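Local coordinates for dihydropteroate synthase (Clostridioides difficile, PDB 6PZ2), which probably joins a pterin pyrophosphate to p-aminobenzoate to make dihydropteroate in folate biosynthesis, at residues Tyr13-Leu18 against Ala49-Leu54; Ile17-Pro22 against Ile245-Asp250. One frame throughout, in Å; residues are numbered along the deposited sequence.

Contact 1 (Tyr13-Leu18 against Ala49-Leu54); sequences YIMGIL and ADIIDL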
loop_
_atom_site.group_PDB
_atom_site.type_symbol
_atom_site.label_atom_id
_atom_site.label_comp_id
_atom_site.label_asym_id
_atom_site.label_seq_id
_atom_site.Cartn_x
_atom_site.Cartn_y
_atom_site.Cartn_z
ATOM N N TYR A 13 -10.998 -7.977 6.242
ATOM C CA TYR A 13 -12.354 -7.965 5.701
ATOM C C TYR A 13 -12.569 -6.583 5.088
ATOM O O TYR A 13 -11.982 -5.582 5.551
ATOM C CB TYR A 13 -13.384 -8.357 6.776
ATOM C CG TYR A 13 -13.212 -9.770 7.277
ATOM C CD1 TYR A 13 -13.760 -10.842 6.599
ATOM C CD2 TYR A 13 -12.395 -10.043 8.351
ATOM C CE1 TYR A 13 -13.527 -12.149 6.996
ATOM C CE2 TYR A 13 -12.160 -11.340 8.772
ATOM C CZ TYR A 13 -12.709 -12.400 8.077
ATOM O OH TYR A 13 -12.471 -13.676 8.491
ATOM N N ILE A 14 -13.368 -6.582 4.036
ATOM C CA ILE A 14 -13.569 -5.405 3.264
ATOM C C ILE A 14 -15.028 -4.973 3.379
ATOM O O ILE A 14 -15.930 -5.723 3.057
ATOM C CB ILE A 14 -13.190 -5.634 1.785
ATOM C CG1 ILE A 14 -11.780 -6.211 1.629
ATOM C CG2 ILE A 14 -13.363 -4.340 1.002
ATOM C CD1 ILE A 14 -10.689 -5.328 2.192
ATOM N N MET A 15 -15.216 -3.712 3.732
ATOM C CA MET A 15 -16.535 -3.120 3.790
ATOM C C MET A 15 -16.677 -2.165 2.604
ATOM O O MET A 15 -15.970 -1.194 2.548
ATOM C CB MET A 15 -16.729 -2.387 5.127
ATOM C CG MET A 15 -17.937 -1.440 5.208
ATOM S SD MET A 15 -18.021 -0.575 6.823
ATOM C CE MET A 15 -18.663 -1.950 7.773
ATOM N N GLY A 16 -17.605 -2.414 1.682
ATOM C CA GLY A 16 -17.853 -1.498 0.571
ATOM C C GLY A 16 -18.841 -0.402 0.918
ATOM O O GLY A 16 -19.802 -0.603 1.616
ATOM N N ILE A 17 -18.653 0.780 0.377
ATOM C CA ILE A 17 -19.491 1.900 0.729
ATOM C C ILE A 17 -20.645 2.020 -0.273
ATOM O O ILE A 17 -20.409 2.058 -1.467
ATOM C CB ILE A 17 -18.622 3.164 0.759
ATOM C CG1 ILE A 17 -17.561 3.052 1.851
ATOM C CG2 ILE A 17 -19.501 4.400 0.902
ATOM C CD1 ILE A 17 -16.472 4.095 1.773
ATOM N N LEU A 18 -21.891 2.120 0.214
ATOM C CA LEU A 18 -23.058 2.370 -0.627
ATOM C C LEU A 18 -23.827 3.561 -0.047
ATOM O O LEU A 18 -24.624 3.362 0.877
ATOM C CB LEU A 18 -23.936 1.109 -0.669
ATOM C CG LEU A 18 -25.158 1.195 -1.585
ATOM C CD1 LEU A 18 -24.734 1.448 -3.014
ATOM C CD2 LEU A 18 -25.992 -0.073 -1.532
ATOM N N ALA A 49 -16.294 -7.575 -1.741
ATOM C CA ALA A 49 -16.758 -6.991 -0.440
ATOM C C ALA A 49 -17.303 -8.088 0.482
ATOM O O ALA A 49 -17.938 -9.044 0.002
ATOM C CB ALA A 49 -17.812 -5.938 -0.673
ATOM N N ASP A 50 -17.042 -7.949 1.781
ATOM C CA ASP A 50 -17.508 -8.877 2.813
ATOM C C ASP A 50 -18.781 -8.347 3.495
ATOM O O ASP A 50 -19.555 -9.096 4.115
ATOM C CB ASP A 50 -16.387 -9.108 3.828
ATOM C CG ASP A 50 -15.159 -9.749 3.198
ATOM O OD1 ASP A 50 -15.332 -10.813 2.619
ATOM O OD2 ASP A 50 -14.045 -9.186 3.273
ATOM N N ILE A 51 -18.985 -7.035 3.421
ATOM C CA ILE A 51 -20.129 -6.397 4.044
ATOM C C ILE A 51 -20.331 -5.078 3.296
ATOM O O ILE A 51 -19.337 -4.533 2.803
ATOM C CB ILE A 51 -19.930 -6.167 5.557
ATOM C CG1 ILE A 51 -21.147 -5.492 6.204
ATOM C CG2 ILE A 51 -18.680 -5.347 5.843
ATOM C CD1 ILE A 51 -21.241 -5.707 7.686
ATOM N N ILE A 52 -21.572 -4.605 3.210
ATOM C CA ILE A 52 -21.906 -3.342 2.536
ATOM C C ILE A 52 -22.410 -2.349 3.590
ATOM O O ILE A 52 -23.356 -2.670 4.312
ATOM C CB ILE A 52 -23.020 -3.540 1.492
ATOM C CG1 ILE A 52 -22.762 -4.695 0.518
ATOM C CG2 ILE A 52 -23.326 -2.225 0.792
ATOM C CD1 ILE A 52 -21.793 -4.387 -0.581
ATOM N N ASP A 53 -21.868 -1.137 3.587
ATOM C CA ASP A 53 -22.201 -0.104 4.529
ATOM C C ASP A 53 -23.102 0.879 3.792
ATOM O O ASP A 53 -22.633 1.692 2.989
ATOM C CB ASP A 53 -20.977 0.647 5.058
ATOM C CG ASP A 53 -21.218 1.582 6.237
ATOM O OD1 ASP A 53 -21.898 1.155 7.203
ATOM O OD2 ASP A 53 -20.694 2.725 6.211
ATOM N N LEU A 54 -24.367 0.844 4.181
ATOM C CA LEU A 54 -25.394 1.578 3.482
ATOM C C LEU A 54 -25.726 2.839 4.279
ATOM O O LEU A 54 -26.025 2.750 5.443
ATOM C CB LEU A 54 -26.600 0.642 3.396
ATOM C CG LEU A 54 -27.895 1.278 2.923
ATOM C CD1 LEU A 54 -27.736 1.790 1.506
ATOM C CD2 LEU A 54 -29.007 0.242 3.021
#

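Contact 2 (Ile17-Pro22 against Ile245-Asp250); sequences ILNVTP and IVRVHD. With PT1 (pteroic acid), chain K; SO4 (sulfate ion), chain B.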
loop_
_atom_site.group_PDB
_atom_site.type_symbol
_atom_site.label_atom_id
_atom_site.label_comp_id
_atom_site.label_asym_id
_atom_site.label_seq_id
_atom_site.Cartn_x
_atom_site.Cartn_y
_atom_site.Cartn_z
ATOM N N ILE A 17 -18.653 0.780 0.377
ATOM C CA ILE A 17 -19.491 1.900 0.729
ATOM C C ILE A 17 -20.645 2.020 -0.273
ATOM O O ILE A 17 -20.409 2.058 -1.467
ATOM C CB ILE A 17 -18.622 3.164 0.759
ATOM C CG1 ILE A 17 -17.561 3.052 1.851
ATOM C CG2 ILE A 17 -19.501 4.400 0.902
ATOM C CD1 ILE A 17 -16.472 4.095 1.773
ATOM N N LEU A 18 -21.891 2.120 0.214
ATOM C CA LEU A 18 -23.058 2.370 -0.627
ATOM C C LEU A 18 -23.827 3.561 -0.047
ATOM O O LEU A 18 -24.624 3.362 0.877
ATOM C CB LEU A 18 -23.936 1.109 -0.669
ATOM C CG LEU A 18 -25.158 1.195 -1.585
ATOM C CD1 LEU A 18 -24.734 1.448 -3.014
ATOM C CD2 LEU A 18 -25.992 -0.073 -1.532
ATOM N N ASN A 19 -23.599 4.758 -0.581
ATOM C CA ASN A 19 -24.339 5.972 -0.185
ATOM C C ASN A 19 -25.535 6.160 -1.119
ATOM O O ASN A 19 -25.385 6.077 -2.313
ATOM C CB ASN A 19 -23.475 7.241 -0.219
ATOM C CG ASN A 19 -22.423 7.250 0.881
ATOM O OD1 ASN A 19 -22.737 7.029 2.059
ATOM N ND2 ASN A 19 -21.161 7.464 0.515
ATOM N N VAL A 20 -26.717 6.438 -0.585
ATOM C CA VAL A 20 -27.906 6.518 -1.427
ATOM C C VAL A 20 -28.603 7.853 -1.180
ATOM O O VAL A 20 -29.798 7.952 -1.407
ATOM C CB VAL A 20 -28.862 5.329 -1.221
ATOM C CG1 VAL A 20 -28.212 4.015 -1.619
ATOM C CG2 VAL A 20 -29.389 5.236 0.199
ATOM N N THR A 21 -27.844 8.853 -0.750
ATOM C CA THR A 21 -28.332 10.231 -0.826
ATOM C C THR A 21 -28.582 10.609 -2.289
ATOM O O THR A 21 -28.008 10.011 -3.221
ATOM C CB THR A 21 -27.324 11.237 -0.249
ATOM O OG1 THR A 21 -26.066 11.120 -0.923
ATOM C CG2 THR A 21 -27.062 11.031 1.227
ATOM N N PRO A 22 -29.395 11.646 -2.495
ATOM C CA PRO A 22 -29.686 12.159 -3.838
ATOM C C PRO A 22 -28.436 12.542 -4.653
ATOM O O PRO A 22 -28.339 12.102 -5.816
ATOM C CB PRO A 22 -30.582 13.388 -3.636
ATOM C CG PRO A 22 -31.243 13.149 -2.302
ATOM C CD PRO A 22 -30.326 12.219 -1.524
ATOM N N ILE A 245 -10.946 -4.529 9.494
ATOM C CA ILE A 245 -11.911 -4.224 8.487
ATOM C C ILE A 245 -11.548 -2.853 7.935
ATOM O O ILE A 245 -11.371 -1.940 8.753
ATOM C CB ILE A 245 -13.349 -4.163 9.060
ATOM C CG1 ILE A 245 -13.714 -5.407 9.875
ATOM C CG2 ILE A 245 -14.343 -3.879 7.948
ATOM C CD1 ILE A 245 -15.085 -5.380 10.517
ATOM N N VAL A 246 -11.540 -2.709 6.613
ATOM C CA VAL A 246 -11.350 -1.402 5.999
ATOM C C VAL A 246 -12.622 -1.035 5.243
ATOM O O VAL A 246 -13.183 -1.852 4.523
ATOM C CB VAL A 246 -10.118 -1.341 5.072
ATOM C CG1 VAL A 246 -8.837 -1.412 5.882
ATOM C CG2 VAL A 246 -10.119 -2.414 3.993
ATOM N N ARG A 247 -13.036 0.214 5.399
ATOM C CA ARG A 247 -14.218 0.723 4.733
ATOM C C ARG A 247 -13.732 1.525 3.520
ATOM O O ARG A 247 -13.163 2.584 3.729
ATOM C CB ARG A 247 -15.001 1.639 5.694
ATOM C CG ARG A 247 -16.269 2.282 5.147
ATOM C CD ARG A 247 -16.989 3.171 6.155
ATOM N NE ARG A 247 -18.165 3.879 5.661
ATOM C CZ ARG A 247 -18.154 4.976 4.918
ATOM N NH1 ARG A 247 -17.018 5.589 4.614
ATOM N NH2 ARG A 247 -19.300 5.449 4.457
ATOM N N VAL A 248 -14.054 1.098 2.303
ATOM C CA VAL A 248 -13.453 1.607 1.075
ATOM C C VAL A 248 -14.499 1.805 -0.023
ATOM O O VAL A 248 -15.498 1.088 -0.070
ATOM C CB VAL A 248 -12.339 0.681 0.568
ATOM C CG1 VAL A 248 -11.166 0.675 1.540
ATOM C CG2 VAL A 248 -12.867 -0.728 0.311
ATOM N N HIS A 249 -14.245 2.791 -0.894
ATOM C CA HIS A 249 -14.979 2.898 -2.155
ATOM C C HIS A 249 -14.528 1.880 -3.213
ATOM O O HIS A 249 -15.321 1.518 -4.061
ATOM C CB HIS A 249 -14.791 4.281 -2.756
ATOM C CG HIS A 249 -15.277 5.333 -1.829
ATOM N ND1 HIS A 249 -14.428 5.949 -0.927
ATOM C CD2 HIS A 249 -16.504 5.876 -1.674
ATOM C CE1 HIS A 249 -15.130 6.830 -0.244
ATOM N NE2 HIS A 249 -16.413 6.804 -0.670
ATOM N N ASP A 250 -13.255 1.500 -3.247
ATOM C CA ASP A 250 -12.724 0.730 -4.349
ATOM C C ASP A 250 -12.392 -0.648 -3.782
ATOM O O ASP A 250 -11.335 -0.893 -3.188
ATOM C CB ASP A 250 -11.489 1.388 -4.968
ATOM C CG ASP A 250 -11.731 2.796 -5.481
ATOM O OD1 ASP A 250 -11.421 3.777 -4.766
ATOM O OD2 ASP A 250 -12.258 2.898 -6.582
HETATM C C2 PT1 K . -15.308 6.027 8.869
HETATM C C3 PT1 K . -16.367 6.682 8.121
HETATM C C5 PT1 K . -17.693 6.092 8.315
HETATM N N6 PT1 K . -16.203 7.737 7.280
HETATM C C7 PT1 K . -16.814 4.520 9.825
HETATM N N9 PT1 K . -17.839 5.074 9.162
HETATM C C10 PT1 K . -17.264 8.269 6.652
HETATM N N11 PT1 K . -17.005 3.470 10.645
HETATM C C12 PT1 K . -18.541 7.736 6.866
HETATM C C21 PT1 K . -12.687 14.284 4.787
HETATM O O22 PT1 K . -11.916 14.790 5.617
HETATM O O1 PT1 K . -14.038 6.452 8.788
HETATM N N4 PT1 K . -15.564 5.001 9.706
HETATM N N8 PT1 K . -18.727 6.648 7.649
HETATM C C13 PT1 K . -17.067 9.468 5.748
HETATM N N14 PT1 K . -16.533 10.556 6.558
HETATM C C15 PT1 K . -15.659 11.468 6.079
HETATM C C16 PT1 K . -15.410 11.633 4.711
HETATM C C17 PT1 K . -14.937 12.221 6.995
HETATM C C18 PT1 K . -14.472 12.575 4.296
HETATM C C19 PT1 K . -13.995 13.160 6.583
HETATM C C20 PT1 K . -13.756 13.328 5.229
HETATM O O23 PT1 K . -12.532 14.528 3.589
HETATM S S SO4 B . -17.831 8.476 2.240
HETATM O O1 SO4 B . -17.740 9.927 2.522
HETATM O O2 SO4 B . -18.815 7.856 3.155
HETATM O O3 SO4 B . -16.505 7.850 2.442
HETATM O O4 SO4 B . -18.263 8.273 0.839
HETATM O O HOH W 1 -18.455 2.335 -3.210
HETATM O O HOH W 2 -22.393 4.503 3.627
#

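Contact 1 (Tyr13-Leu18 against Ala49-Leu54)
The carbonyl oxygen of Ile14 is gripped by two successive amides: Asp50 N, in the carbonyl plane at 2.8 Å from Ile14 O, and, more weakly, Ile51 N. Asp50 also turns its side chain back on the same residue, its carboxylate accepting Ile14 N through the anti lone pair of OD2 (2.8 Å between Ile14 N and Asp50 OD2). With Asp50 CG beside its own backbone N (chi1 -62°), OD2 comes close to Tyr13 CA as well, while OD1 forms a salt bridge with Arg11. Beyond this clasp the strands run parallel. Gly16 N donates to Ile51 O, Asp53 N to Gly16 O, with an angle of 176° at the hydrogen, and Leu18 N to Asp53 O. One face of the sheet carries Met15 alongside Ile51, with 3.6 Å between Met15 CB and Ile51 CG2. The Met15 chain runs out extended through chi1 and chi2 and lays SD 3.7 Å from Asp53 CB; the bend at chi3 then turns CE back to Ile51 CG2. On the other face Leu18 CB meets Ile52 CG2, and Leu18 CD2 lies beside Leu54 CD1 at 4.0 Å, both residues in contact with Val78 of helix 68-85. Asp53, on the Met15 face, is held by Ser91 and Asn112 near bound pteroic acid. Helix 33-46 connects the two strands, completing a beta-alpha-beta unit of the TIM barrel.

Contact 2 (Ile17-Pro22 against Ile245-Asp250)
Ile17 meets strand 245-248 at the seam of the TIM barrel, where the first and last strands of the chain lie side by side and their C-terminal ends line the ligand pocket. Its backbone N makes a weak hydrogen bond to Val248 O, and its carbonyl oxygen accepts a hydrogen bond from a water, 2.6 Å from Ile17 O, that also reaches His249 O weakly. The side chain does more. CG1 stands beside the backbone N (chi1 -64°) and the branch runs on extended, which carries CG1 over one face of the Arg247 guanidinium and CD1 over the His249 ring. The methyl sits nearly on the ring normal, 3.6 Å from Ile17 CD1 to the His249 centroid, a CH-pi contact. Pteroic acid covers the opposite face of the guanidinium, with 3.3 Å between Arg247 CZ and PT1 N8, so the flat group is sandwiched between aliphatic carbon and pterin.

Next to point inward is Asn19. Its OD1 accepts a hydrogen bond from a water that is weakly linked to Arg247 NH2, and its ND2 makes a weak bond to sulfate O4. The sulfate lies at the guanidinium edge, 2.8 Å from Arg247 NH2 to SO4 O2, with NH1 donating to O3; Arg60 binds the same ion. Though the sulfate probably came from the crystallisation liquor, its site is consistent with that of the substrate's pyrophosphate. The imidazole, whose ND1 is bonded to Ser211, meets the ion edge-on: His249 NE2 donates to SO4 O4 over 2.8 Å, at 162°.

How the contacts relate
Contacts 1 and 2 lie on opposite edges of one strand, 13-19, with centres about 7 Å apart, and they share Ile17 and Leu18. Along the chain strand 13-19 comes first, then 51-55 after a single helix; strand 245-248 follows only after most of the barrel has been built. Contact 1 is thus a local step, whereas contact 2 brings the ends of the fold together. A salt bridge between Asp53 OD2 and Arg247 NE, 2.8 Å apart, links the two strands that flank 13-19, 51-55 and 245-248, across it, and Ile14 packs on Val246 and Val248. Together they illustrate how neighbouring parallel strands can deliver residues from distant sequence to one pocket, here holding pteroic acid.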